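Local coordinates for metallo-beta-lactamase domain-containing protein (Enterococcus faecalis, PDB 2AZ4) that probably works as a two-zinc hydrolase of the metallo-beta-lactamase fold, perhaps an RNA-binding exonuclease, though its function has not been established, at residues E238-H243 with V265-K270; V60-D65 with L71-H76; A350-L353 with Q359-V362. One frame throughout, in Å; residues are numbered along the deposited sequence.

Interaction 2 comes first along the chain, then interaction 1, then interaction 3; each closes before the next opens. Interactions 1 and 3 belong to the part built on the parallel six-stranded sheet, and their centres lie 21 Å apart, with nearest atoms about 6 Å. Asp349, directly ahead of residues 350-353, ties them together, because it forms a salt bridge with Arg267 of interaction 1. Interaction 2 sits on the opposite side of the chain's centre from interaction 1, 43 Å away between centres, in the loop joining helix 51-56 to strand 85-89. Arg267 and Leu353, one side chain each from interactions 1 and 3, come within about 12 Å of a zinc ion; interaction 2 is a surface contact away from that site, joined by hydrogen bonds and ring packing.

Interaction 1 of 3, residues E238-H243 with V265-K270; sequences EDLVQH and VERFAK
Leu240 of helix 237-249 lies against the long side chain of Arg267 from helix 265-274, the two side chains crossing at about a right angle. Arg267 can be followed outward from CB. CG is anti to the backbone N (chi1 180°), but CB and CG touch nothing on Leu240; the approach is made further out. CD is the first atom to touch, 3.8 Å from Leu240 CD2. At chi3 the chain bends, and NE comes beside both leucine methyls. The guanidinium then turns one face to Leu240 CD1, which stands over its centre, 3.5 Å from Arg267 CZ, with NH1 and NH2 flanking it. Around the rim, NE is in a salt bridge with Glu237, NH1 in another with Asp349, and NH2 hydrogen-bonds the carbonyl oxygen of Cys379. Further along, Val241 CG2 packs 3.7 Å from Lys270 CB where the helix backbones are nearest, while Val241 CG1 reaches Lys270 O. The contact joins two helices of the part built on the parallel sheet, and the side chain of Arg267 is about 12 Å from a bound zinc ion. Chemically, a buried cation uses its N-H groups around its edge, on two acids and a carbonyl oxygen, and offers the leucine a flat face, which suits apolar contact.

Interaction 2 of 3, residues V60-D65 with L71-H76; sequences VPELKD and LGYEYH
Tyr73 and Glu62 meet through the phenol, whose OH donates to Glu62 OE2 in a very short bond of 2.5 Å. Carboxylate and ring planes are turned 49° apart, and OE2 sits at the ring's edge. The same OE2 takes a second, weak bond from His76 N at 3.5 Å, nearly straight at 176°. Tyr73 OH also accepts weakly from Leu63 N, the N-H coming in bent, so this phenol oxygen serves as donor and acceptor at once. All of this lies in the irregular surface loop between helix 51-56 and strand 85-89, where residues 60-65 and 71-76 run close without forming a strand pair; Leu63 rests on His12 of strand 7-13, and Tyr67 packs edge-to-face with Tyr73. Lys64 CB makes a CH-pi contact over the centre of the Tyr75 ring, 3.7 Å from its centroid and 12° off the normal. CG still skirts the ring near Tyr75 CD2; beyond it the chain leads away, and NZ forms a salt bridge of 2.8 Å with Asp65 OD2, on the anti lone pair, with Asp82 and the carbonyl oxygen of Lys81 as further partners. At the far end of its ring, Tyr75 OH is hydrogen-bonded to Glu79 N.

Interaction 3 of 3, residues A350-L353 with Q359-V362; sequences AQPL and QYRV
The backbone of Pro352 comes up against the first turn of helix 358-369, with its CA 5.3 Å from Tyr360 CA, after a cis peptide bond that brings Gln351 CA and Pro352 CA to within 3.0 Å of each other. The proline ring meets the helix backbone, and its carbonyl oxygen meets the tyrosine ring. Pro352 CG faces the helix, 3.7 Å from Tyr360 CA, and Pro352 CB lies close to Tyr360 N. On the neighbouring residue, Gln359 CB reaches Pro352 CB at 4.1 Å while the carbonyl oxygen of Gln359 lies near Pro352 CG. Tyr360 has CG anti to its own N (chi1 -165°), and this brings the CD1 and CE1 side of the ring to the carbonyls of Pro352 and Leu353. Pro352 O lies in the ring plane at that edge, 3.4 Å from Tyr360 CD1, a carbonyl oxygen set against aromatic C-H. Leu353 O follows at 3.9 Å from Tyr360 CE1. Strand 344-348, this loop, helix 358-369 and strand 373-376 make a beta-alpha-beta crossover between neighbouring parallel strands of the six-stranded sheet, and the contact lies where the loop passes into the helix. The second of those strands supplies Arg376, whose NH1 is hydrogen-bonded both to Tyr360 OH and to Leu353 O, so the phenol end and the loop share one donor group. On the helix side, Gln359 N is hydrogen-bonded to Asp357 OD2 just upstream. Leu353 directs its CB away from the helix, and its side chain lies about 9 Å from those of the zinc ligands His94 and Asp96, and about 10 Å from a zinc ion.

Interaction 1 of 3, residues E238-H243 with V265-K270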
ATOM      1  N   GLU A 238      17.174  -5.663  -1.331  1.00 17.63           N
ATOM      2  CA  GLU A 238      18.608  -5.749  -1.039  1.00 18.03           C
ATOM      3  C   GLU A 238      19.478  -5.320  -2.220  1.00 17.98           C
ATOM      4  O   GLU A 238      20.469  -4.617  -2.032  1.00 16.93           O
ATOM      5  CB  GLU A 238      18.998  -7.170  -0.600  1.00 18.03           C
ATOM      6  CG  GLU A 238      20.494  -7.340  -0.192  1.00 19.63           C
ATOM      7  CD  GLU A 238      20.945  -6.413   0.950  1.00 24.19           C
ATOM      8  OE1 GLU A 238      20.100  -6.048   1.809  1.00 25.81           O
ATOM      9  OE2 GLU A 238      22.157  -6.054   0.993  1.00 23.90           O
ATOM     10  N   ASP A 239      19.110  -5.777  -3.420  1.00 18.89           N
ATOM     11  CA  ASP A 239      19.771  -5.391  -4.656  1.00 18.58           C
ATOM     12  C   ASP A 239      19.624  -3.875  -4.888  1.00 18.56           C
ATOM     13  O   ASP A 239      20.580  -3.211  -5.287  1.00 18.55           O
ATOM     14  CB  ASP A 239      19.184  -6.184  -5.830  1.00 19.13           C
ATOM     15  CG  ASP A 239      19.978  -6.009  -7.126  1.00 19.91           C
ATOM     16  OD1 ASP A 239      21.220  -6.029  -7.086  1.00 20.70           O
ATOM     17  OD2 ASP A 239      19.366  -5.853  -8.202  1.00 21.03           O
ATOM     18  N   LEU A 240      18.431  -3.331  -4.635  1.00 17.92           N
ATOM     19  CA  LEU A 240      18.213  -1.887  -4.746  1.00 17.98           C
ATOM     20  C   LEU A 240      19.231  -1.084  -3.910  1.00 18.15           C
ATOM     21  O   LEU A 240      19.844  -0.127  -4.419  1.00 18.07           O
ATOM     22  CB  LEU A 240      16.778  -1.527  -4.343  1.00 17.32           C
ATOM     23  CG  LEU A 240      16.354  -0.082  -4.634  1.00 19.29           C
ATOM     24  CD1 LEU A 240      14.914  -0.055  -5.063  1.00 18.10           C
ATOM     25  CD2 LEU A 240      16.574   0.828  -3.401  1.00 21.50           C
ATOM     26  N   VAL A 241      19.418  -1.467  -2.643  1.00 18.55           N
ATOM     27  CA  VAL A 241      20.330  -0.708  -1.757  1.00 20.54           C
ATOM     28  C   VAL A 241      21.812  -0.827  -2.174  1.00 20.31           C
ATOM     29  O   VAL A 241      22.557   0.148  -2.050  1.00 20.92           O
ATOM     30  CB  VAL A 241      20.151  -1.037  -0.256  1.00 20.56           C
ATOM     31  CG1 VAL A 241      21.113  -0.180   0.595  1.00 22.96           C
ATOM     32  CG2 VAL A 241      18.733  -0.721   0.156  1.00 23.54           C
ATOM     33  N   GLN A 242      22.215  -1.995  -2.672  1.00 19.77           N
ATOM     34  CA  GLN A 242      23.584  -2.194  -3.206  1.00 20.12           C
ATOM     35  C   GLN A 242      23.863  -1.301  -4.412  1.00 20.05           C
ATOM     36  O   GLN A 242      24.956  -0.728  -4.539  1.00 20.20           O
ATOM     37  CB  GLN A 242      23.815  -3.670  -3.559  1.00 19.88           C
ATOM     38  CG  GLN A 242      23.718  -4.604  -2.310  1.00 21.10           C
ATOM     39  CD  GLN A 242      24.836  -4.346  -1.325  1.00 25.39           C
ATOM     40  OE1 GLN A 242      24.597  -4.055  -0.157  1.00 28.75           O
ATOM     41  NE2 GLN A 242      26.062  -4.436  -1.797  1.00 23.47           N
ATOM     42  N   HIS A 243      22.861  -1.162  -5.281  1.00 20.20           N
ATOM     43  CA  HIS A 243      22.929  -0.218  -6.394  1.00 19.88           C
ATOM     44  C   HIS A 243      23.075   1.229  -5.900  1.00 19.99           C
ATOM     45  O   HIS A 243      23.911   1.981  -6.408  1.00 20.38           O
ATOM     46  CB  HIS A 243      21.701  -0.366  -7.310  1.00 19.93           C
ATOM     47  CG  HIS A 243      21.845  -1.427  -8.356  1.00 21.29           C
ATOM     48  ND1 HIS A 243      22.741  -1.322  -9.400  1.00 20.99           N
ATOM     49  CD2 HIS A 243      21.175  -2.590  -8.552  1.00 21.65           C
ATOM     50  CE1 HIS A 243      22.637  -2.385 -10.180  1.00 22.58           C
ATOM     51  NE2 HIS A 243      21.691  -3.167  -9.692  1.00 22.63           N
ATOM     52  N   VAL A 265       8.971   1.985   4.718  1.00 18.22           N
ATOM     53  CA  VAL A 265       9.832   2.461   5.797  1.00 18.27           C
ATOM     54  C   VAL A 265      11.126   1.650   5.851  1.00 18.08           C
ATOM     55  O   VAL A 265      12.188   2.186   6.136  1.00 16.20           O
ATOM     56  CB  VAL A 265       9.127   2.413   7.156  1.00 19.47           C
ATOM     57  CG1 VAL A 265       9.870   3.282   8.142  1.00 21.73           C
ATOM     58  CG2 VAL A 265       7.702   2.966   7.048  1.00 19.60           C
ATOM     59  N   GLU A 266      11.030   0.356   5.553  1.00 17.54           N
ATOM     60  CA  GLU A 266      12.210  -0.509   5.596  1.00 18.28           C
ATOM     61  C   GLU A 266      13.241  -0.194   4.536  1.00 16.69           C
ATOM     62  O   GLU A 266      14.424  -0.429   4.758  1.00 16.75           O
ATOM     63  CB  GLU A 266      11.816  -1.979   5.495  1.00 19.23           C
ATOM     64  CG  GLU A 266      11.441  -2.616   6.810  1.00 24.81           C
ATOM     65  CD  GLU A 266      11.478  -4.138   6.716  1.00 30.66           C
ATOM     66  OE1 GLU A 266      12.585  -4.721   6.814  1.00 32.56           O
ATOM     67  OE2 GLU A 266      10.409  -4.734   6.500  1.00 33.18           O
ATOM     68  N   ARG A 267      12.808   0.282   3.369  1.00 15.74           N
ATOM     69  CA  ARG A 267      13.768   0.731   2.368  1.00 15.31           C
ATOM     70  C   ARG A 267      14.555   1.927   2.919  1.00 15.58           C
ATOM     71  O   ARG A 267      15.777   1.961   2.811  1.00 15.27           O
ATOM     72  CB  ARG A 267      13.104   1.081   1.027  1.00 14.69           C
ATOM     73  CG  ARG A 267      14.105   1.559  -0.031  1.00 15.06           C
ATOM     74  CD  ARG A 267      13.483   1.848  -1.414  1.00 13.95           C
ATOM     75  NE  ARG A 267      12.795   0.681  -1.972  1.00 13.02           N
ATOM     76  CZ  ARG A 267      12.078   0.704  -3.097  1.00 13.82           C
ATOM     77  NH1 ARG A 267      11.990   1.829  -3.801  1.00 13.49           N
ATOM     78  NH2 ARG A 267      11.445  -0.393  -3.520  1.00 14.23           N
ATOM     79  N   PHE A 268      13.863   2.900   3.516  1.00 15.54           N
ATOM     80  CA  PHE A 268      14.569   4.031   4.156  1.00 16.20           C
ATOM     81  C   PHE A 268      15.536   3.560   5.229  1.00 16.47           C
ATOM     82  O   PHE A 268      16.711   3.952   5.223  1.00 16.29           O
ATOM     83  CB  PHE A 268      13.582   5.042   4.720  1.00 16.30           C
ATOM     84  CG  PHE A 268      12.956   5.903   3.676  1.00 16.83           C
ATOM     85  CD1 PHE A 268      13.586   7.100   3.267  1.00 15.74           C
ATOM     86  CD2 PHE A 268      11.751   5.525   3.063  1.00 16.50           C
ATOM     87  CE1 PHE A 268      13.001   7.930   2.296  1.00 15.18           C
ATOM     88  CE2 PHE A 268      11.162   6.344   2.072  1.00 17.63           C
ATOM     89  CZ  PHE A 268      11.780   7.552   1.691  1.00 17.50           C
ATOM     90  N   ALA A 269      15.050   2.688   6.112  1.00 16.57           N
ATOM     91  CA  ALA A 269      15.887   2.038   7.124  1.00 18.06           C
ATOM     92  C   ALA A 269      17.133   1.375   6.547  1.00 18.30           C
ATOM     93  O   ALA A 269      18.245   1.553   7.080  1.00 18.88           O
ATOM     94  CB  ALA A 269      15.055   1.048   7.970  1.00 17.53           C
ATOM     95  N   LYS A 270      16.972   0.617   5.461  1.00 19.38           N
ATOM     96  CA  LYS A 270      18.120  -0.042   4.807  1.00 20.64           C
ATOM     97  C   LYS A 270      19.098   0.927   4.188  1.00 20.47           C
ATOM     98  O   LYS A 270      20.326   0.715   4.230  1.00 20.84           O
ATOM     99  CB  LYS A 270      17.671  -1.043   3.729  1.00 21.32           C
ATOM    100  CG  LYS A 270      16.804  -2.173   4.253  1.00 23.93           C
ATOM    101  CD  LYS A 270      17.605  -3.107   5.190  1.00 32.24           C
ATOM    102  CE  LYS A 270      16.695  -3.911   6.121  1.00 36.28           C
ATOM    103  NZ  LYS A 270      17.389  -5.131   6.664  1.00 39.23           N
TER

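Interaction 2 of 3, residues V60-D65 with L71-H76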
ATOM      1  N   VAL A  60     -17.364   3.350  -5.239  1.00 19.92           N
ATOM      2  CA  VAL A  60     -17.500   2.587  -4.009  1.00 18.85           C
ATOM      3  C   VAL A  60     -18.788   1.785  -4.166  1.00 18.74           C
ATOM      4  O   VAL A  60     -19.659   2.182  -4.938  1.00 17.79           O
ATOM      5  CB  VAL A  60     -17.541   3.512  -2.733  1.00 19.51           C
ATOM      6  CG1 VAL A  60     -16.367   4.441  -2.720  1.00 18.02           C
ATOM      7  CG2 VAL A  60     -18.834   4.329  -2.663  1.00 17.26           C
ATOM      8  N   PRO A  61     -18.913   0.651  -3.448  1.00 18.84           N
ATOM      9  CA  PRO A  61     -20.136  -0.128  -3.606  1.00 19.21           C
ATOM     10  C   PRO A  61     -21.277   0.370  -2.720  1.00 20.29           C
ATOM     11  O   PRO A  61     -21.031   1.030  -1.709  1.00 20.04           O
ATOM     12  CB  PRO A  61     -19.697  -1.529  -3.160  1.00 18.69           C
ATOM     13  CG  PRO A  61     -18.676  -1.265  -2.080  1.00 18.97           C
ATOM     14  CD  PRO A  61     -17.964   0.018  -2.503  1.00 18.00           C
ATOM     15  N   GLU A  62     -22.511   0.028  -3.100  1.00 21.64           N
ATOM     16  CA  GLU A  62     -23.686   0.168  -2.248  1.00 23.19           C
ATOM     17  C   GLU A  62     -23.590  -0.855  -1.142  1.00 23.33           C
ATOM     18  O   GLU A  62     -23.454  -2.048  -1.419  1.00 23.81           O
ATOM     19  CB  GLU A  62     -24.956  -0.119  -3.060  1.00 24.08           C
ATOM     20  CG  GLU A  62     -25.241   0.888  -4.146  1.00 26.64           C
ATOM     21  CD  GLU A  62     -26.303   1.936  -3.747  1.00 32.01           C
ATOM     22  OE1 GLU A  62     -26.780   2.643  -4.660  1.00 34.55           O
ATOM     23  OE2 GLU A  62     -26.673   2.060  -2.552  1.00 33.39           O
ATOM     24  N   LEU A  63     -23.640  -0.413   0.111  1.00 23.00           N
ATOM     25  CA  LEU A  63     -23.460  -1.332   1.230  1.00 22.31           C
ATOM     26  C   LEU A  63     -24.475  -1.017   2.308  1.00 23.10           C
ATOM     27  O   LEU A  63     -24.743   0.144   2.592  1.00 22.07           O
ATOM     28  CB  LEU A  63     -22.035  -1.266   1.797  1.00 21.84           C
ATOM     29  CG  LEU A  63     -20.828  -1.723   0.952  1.00 20.49           C
ATOM     30  CD1 LEU A  63     -19.493  -1.362   1.638  1.00 22.81           C
ATOM     31  CD2 LEU A  63     -20.863  -3.206   0.666  1.00 20.40           C
ATOM     32  N   LYS A  64     -25.031  -2.057   2.919  1.00 23.01           N
ATOM     33  CA  LYS A  64     -26.076  -1.845   3.908  1.00 23.99           C
ATOM     34  C   LYS A  64     -25.450  -1.787   5.278  1.00 23.95           C
ATOM     35  O   LYS A  64     -24.679  -2.679   5.638  1.00 24.58           O
ATOM     36  CB  LYS A  64     -27.123  -2.964   3.834  1.00 23.63           C
ATOM     37  CG  LYS A  64     -28.233  -2.845   4.870  1.00 25.72           C
ATOM     38  CD  LYS A  64     -29.112  -4.097   4.856  1.00 29.48           C
ATOM     39  CE  LYS A  64     -29.905  -4.234   6.152  1.00 31.39           C
ATOM     40  NZ  LYS A  64     -29.030  -4.421   7.356  1.00 32.19           N
ATOM     41  N   ASP A  65     -25.800  -0.745   6.037  1.00 24.17           N
ATOM     42  CA  ASP A  65     -25.417  -0.599   7.447  1.00 24.79           C
ATOM     43  C   ASP A  65     -23.917  -0.799   7.696  1.00 23.70           C
ATOM     44  O   ASP A  65     -23.510  -1.562   8.568  1.00 24.12           O
ATOM     45  CB  ASP A  65     -26.250  -1.533   8.331  1.00 25.81           C
ATOM     46  CG  ASP A  65     -27.688  -1.049   8.511  1.00 29.42           C
ATOM     47  OD1 ASP A  65     -27.916   0.164   8.776  1.00 32.47           O
ATOM     48  OD2 ASP A  65     -28.607  -1.889   8.398  1.00 34.45           O
ATOM     49  N   LEU A  71     -23.481  10.412   7.346  1.00 23.62           N
ATOM     50  CA  LEU A  71     -23.310  10.815   5.947  1.00 24.23           C
ATOM     51  C   LEU A  71     -24.655  10.943   5.223  1.00 24.93           C
ATOM     52  O   LEU A  71     -24.749  11.592   4.175  1.00 24.97           O
ATOM     53  CB  LEU A  71     -22.402   9.819   5.198  1.00 24.10           C
ATOM     54  CG  LEU A  71     -20.932   9.706   5.636  1.00 22.83           C
ATOM     55  CD1 LEU A  71     -20.254   8.481   4.972  1.00 22.15           C
ATOM     56  CD2 LEU A  71     -20.153  10.990   5.344  1.00 19.12           C
ATOM     57  N   GLY A  72     -25.694  10.332   5.777  1.00 25.87           N
ATOM     58  CA  GLY A  72     -27.020  10.421   5.180  1.00 28.10           C
ATOM     59  C   GLY A  72     -27.142   9.645   3.882  1.00 29.41           C
ATOM     60  O   GLY A  72     -27.987   9.961   3.035  1.00 29.68           O
ATOM     61  N   TYR A  73     -26.298   8.626   3.725  1.00 30.16           N
ATOM     62  CA  TYR A  73     -26.389   7.724   2.585  1.00 30.61           C
ATOM     63  C   TYR A  73     -27.551   6.778   2.853  1.00 31.07           C
ATOM     64  O   TYR A  73     -27.721   6.307   3.973  1.00 30.58           O
ATOM     65  CB  TYR A  73     -25.076   6.952   2.426  1.00 30.61           C
ATOM     66  CG  TYR A  73     -25.211   5.645   1.694  1.00 29.88           C
ATOM     67  CD1 TYR A  73     -25.257   5.613   0.300  1.00 28.90           C
ATOM     68  CD2 TYR A  73     -25.306   4.440   2.392  1.00 29.43           C
ATOM     69  CE1 TYR A  73     -25.389   4.412  -0.384  1.00 30.94           C
ATOM     70  CE2 TYR A  73     -25.444   3.234   1.717  1.00 30.24           C
ATOM     71  CZ  TYR A  73     -25.469   3.229   0.332  1.00 30.56           C
ATOM     72  OH  TYR A  73     -25.604   2.045  -0.341  1.00 32.38           O
ATOM     73  N   GLU A  74     -28.359   6.512   1.836  1.00 31.95           N
ATOM     74  CA  GLU A  74     -29.464   5.562   1.980  1.00 33.33           C
ATOM     75  C   GLU A  74     -29.212   4.343   1.097  1.00 32.35           C
ATOM     76  O   GLU A  74     -29.177   4.461  -0.135  1.00 31.72           O
ATOM     77  CB  GLU A  74     -30.807   6.220   1.618  1.00 33.63           C
ATOM     78  CG  GLU A  74     -32.022   5.441   2.164  1.00 35.77           C
ATOM     79  CD  GLU A  74     -33.308   6.274   2.220  1.00 37.14           C
ATOM     80  OE1 GLU A  74     -33.457   7.234   1.420  1.00 39.83           O
ATOM     81  OE2 GLU A  74     -34.172   5.955   3.080  1.00 42.14           O
ATOM     82  N   TYR A  75     -29.013   3.187   1.733  1.00 31.90           N
ATOM     83  CA  TYR A  75     -28.757   1.950   0.999  1.00 31.81           C
ATOM     84  C   TYR A  75     -29.949   1.484   0.186  1.00 32.69           C
ATOM     85  O   TYR A  75     -31.060   1.383   0.707  1.00 32.15           O
ATOM     86  CB  TYR A  75     -28.334   0.804   1.918  1.00 30.86           C
ATOM     87  CG  TYR A  75     -28.221  -0.517   1.180  1.00 29.61           C
ATOM     88  CD1 TYR A  75     -27.099  -0.815   0.407  1.00 29.25           C
ATOM     89  CD2 TYR A  75     -29.245  -1.452   1.233  1.00 28.57           C
ATOM     90  CE1 TYR A  75     -26.999  -2.014  -0.281  1.00 28.00           C
ATOM     91  CE2 TYR A  75     -29.160  -2.638   0.549  1.00 27.44           C
ATOM     92  CZ  TYR A  75     -28.038  -2.921  -0.198  1.00 29.30           C
ATOM     93  OH  TYR A  75     -27.961  -4.121  -0.860  1.00 28.29           O
ATOM     94  N   HIS A  76     -29.680   1.181  -1.079  1.00 34.21           N
ATOM     95  CA  HIS A  76     -30.632   0.485  -1.937  1.00 35.93           C
ATOM     96  C   HIS A  76     -29.981  -0.692  -2.654  1.00 36.09           C
ATOM     97  O   HIS A  76     -28.925  -0.567  -3.299  1.00 35.94           O
ATOM     98  CB  HIS A  76     -31.323   1.467  -2.892  1.00 36.87           C
ATOM     99  CG  HIS A  76     -32.143   2.494  -2.171  1.00 38.72           C
ATOM    100  ND1 HIS A  76     -33.096   2.153  -1.231  1.00 40.94           N
ATOM    101  CD2 HIS A  76     -32.103   3.848  -2.191  1.00 41.00           C
ATOM    102  CE1 HIS A  76     -33.631   3.253  -0.727  1.00 41.71           C
ATOM    103  NE2 HIS A  76     -33.049   4.295  -1.296  1.00 41.87           N
TER

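Interaction 3 of 3, residues A350-L353 with Q359-V362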
ATOM      1  N   ALA A 350       9.264   6.936  -5.631  1.00 18.99           N
ATOM      2  CA  ALA A 350       8.551   8.139  -5.197  1.00 19.51           C
ATOM      3  C   ALA A 350       7.637   8.614  -6.336  1.00 20.42           C
ATOM      4  O   ALA A 350       7.808   8.210  -7.494  1.00 19.48           O
ATOM      5  CB  ALA A 350       9.526   9.233  -4.802  1.00 19.00           C
ATOM      6  N   GLN A 351       6.681   9.478  -5.995  1.00 20.80           N
ATOM      7  CA  GLN A 351       5.860  10.194  -6.988  1.00 22.20           C
ATOM      8  C   GLN A 351       6.624  11.354  -7.643  1.00 21.88           C
ATOM      9  O   GLN A 351       7.502  11.911  -7.019  1.00 21.82           O
ATOM     10  CB  GLN A 351       4.572  10.693  -6.332  1.00 22.43           C
ATOM     11  CG  GLN A 351       3.786   9.565  -5.692  1.00 25.74           C
ATOM     12  CD  GLN A 351       2.396   9.981  -5.292  1.00 32.32           C
ATOM     13  OE1 GLN A 351       2.202  10.583  -4.236  1.00 33.78           O
ATOM     14  NE2 GLN A 351       1.412   9.670  -6.141  1.00 35.70           N
ATOM     15  N   PRO A 352       6.339  11.667  -8.935  1.00 22.22           N
ATOM     16  CA  PRO A 352       5.420  10.944  -9.829  1.00 22.02           C
ATOM     17  C   PRO A 352       5.947   9.551 -10.150  1.00 22.73           C
ATOM     18  O   PRO A 352       7.157   9.374 -10.361  1.00 22.40           O
ATOM     19  CB  PRO A 352       5.386  11.809 -11.093  1.00 21.29           C
ATOM     20  CG  PRO A 352       6.619  12.616 -11.052  1.00 22.44           C
ATOM     21  CD  PRO A 352       6.964  12.820  -9.607  1.00 22.08           C
ATOM     22  N   LEU A 353       5.049   8.578 -10.207  1.00 23.38           N
ATOM     23  CA  LEU A 353       5.447   7.165 -10.249  1.00 25.49           C
ATOM     24  C   LEU A 353       6.062   6.736 -11.579  1.00 26.98           C
ATOM     25  O   LEU A 353       7.078   6.014 -11.620  1.00 27.97           O
ATOM     26  CB  LEU A 353       4.247   6.276  -9.884  1.00 24.94           C
ATOM     27  CG  LEU A 353       3.977   5.786  -8.444  1.00 26.63           C
ATOM     28  CD1 LEU A 353       4.715   6.516  -7.350  1.00 26.07           C
ATOM     29  CD2 LEU A 353       2.491   5.711  -8.105  1.00 25.57           C
ATOM     30  N   GLN A 359       2.560  14.380 -14.798  1.00 33.16           N
ATOM     31  CA  GLN A 359       3.609  15.069 -14.033  1.00 32.30           C
ATOM     32  C   GLN A 359       5.013  14.487 -14.242  1.00 31.02           C
ATOM     33  O   GLN A 359       6.008  15.177 -14.052  1.00 30.61           O
ATOM     34  CB  GLN A 359       3.279  15.067 -12.545  1.00 32.72           C
ATOM     35  CG  GLN A 359       2.277  16.104 -12.096  1.00 35.78           C
ATOM     36  CD  GLN A 359       2.282  16.252 -10.573  1.00 40.39           C
ATOM     37  OE1 GLN A 359       1.228  16.262  -9.924  1.00 41.07           O
ATOM     38  NE2 GLN A 359       3.483  16.331  -9.993  1.00 42.77           N
ATOM     39  N   TYR A 360       5.080  13.216 -14.623  1.00 30.10           N
ATOM     40  CA  TYR A 360       6.344  12.513 -14.765  1.00 29.35           C
ATOM     41  C   TYR A 360       7.221  13.204 -15.792  1.00 29.18           C
ATOM     42  O   TYR A 360       8.352  13.567 -15.495  1.00 28.99           O
ATOM     43  CB  TYR A 360       6.097  11.043 -15.115  1.00 28.85           C
ATOM     44  CG  TYR A 360       7.290  10.151 -14.939  1.00 27.64           C
ATOM     45  CD1 TYR A 360       7.710   9.764 -13.669  1.00 27.58           C
ATOM     46  CD2 TYR A 360       8.007   9.689 -16.037  1.00 27.87           C
ATOM     47  CE1 TYR A 360       8.806   8.936 -13.494  1.00 26.49           C
ATOM     48  CE2 TYR A 360       9.120   8.855 -15.876  1.00 26.91           C
ATOM     49  CZ  TYR A 360       9.508   8.480 -14.602  1.00 28.78           C
ATOM     50  OH  TYR A 360      10.609   7.655 -14.417  1.00 27.95           O
ATOM     51  N   ARG A 361       6.672  13.422 -16.988  1.00 29.84           N
ATOM     52  CA  ARG A 361       7.346  14.180 -18.042  1.00 30.11           C
ATOM     53  C   ARG A 361       7.811  15.570 -17.627  1.00 29.21           C
ATOM     54  O   ARG A 361       8.951  15.938 -17.909  1.00 28.86           O
ATOM     55  CB  ARG A 361       6.462  14.302 -19.289  1.00 31.08           C
ATOM     56  CG  ARG A 361       7.242  14.677 -20.558  1.00 35.56           C
ATOM     57  CD  ARG A 361       8.428  13.710 -20.781  1.00 43.32           C
ATOM     58  NE  ARG A 361       8.938  13.773 -22.155  1.00 48.34           N
ATOM     59  CZ  ARG A 361       8.470  13.048 -23.173  1.00 50.94           C
ATOM     60  NH1 ARG A 361       7.471  12.177 -22.992  1.00 51.57           N
ATOM     61  NH2 ARG A 361       9.007  13.193 -24.382  1.00 51.30           N
ATOM     62  N   VAL A 362       6.944  16.343 -16.971  1.00 28.32           N
ATOM     63  CA  VAL A 362       7.335  17.690 -16.549  1.00 27.69           C
ATOM     64  C   VAL A 362       8.474  17.654 -15.529  1.00 26.78           C
ATOM     65  O   VAL A 362       9.407  18.474 -15.594  1.00 26.80           O
ATOM     66  CB  VAL A 362       6.106  18.643 -16.171  1.00 28.74           C
ATOM     67  CG1 VAL A 362       4.789  17.926 -16.189  1.00 28.75           C
ATOM     68  CG2 VAL A 362       6.310  19.396 -14.880  1.00 28.33           C
TER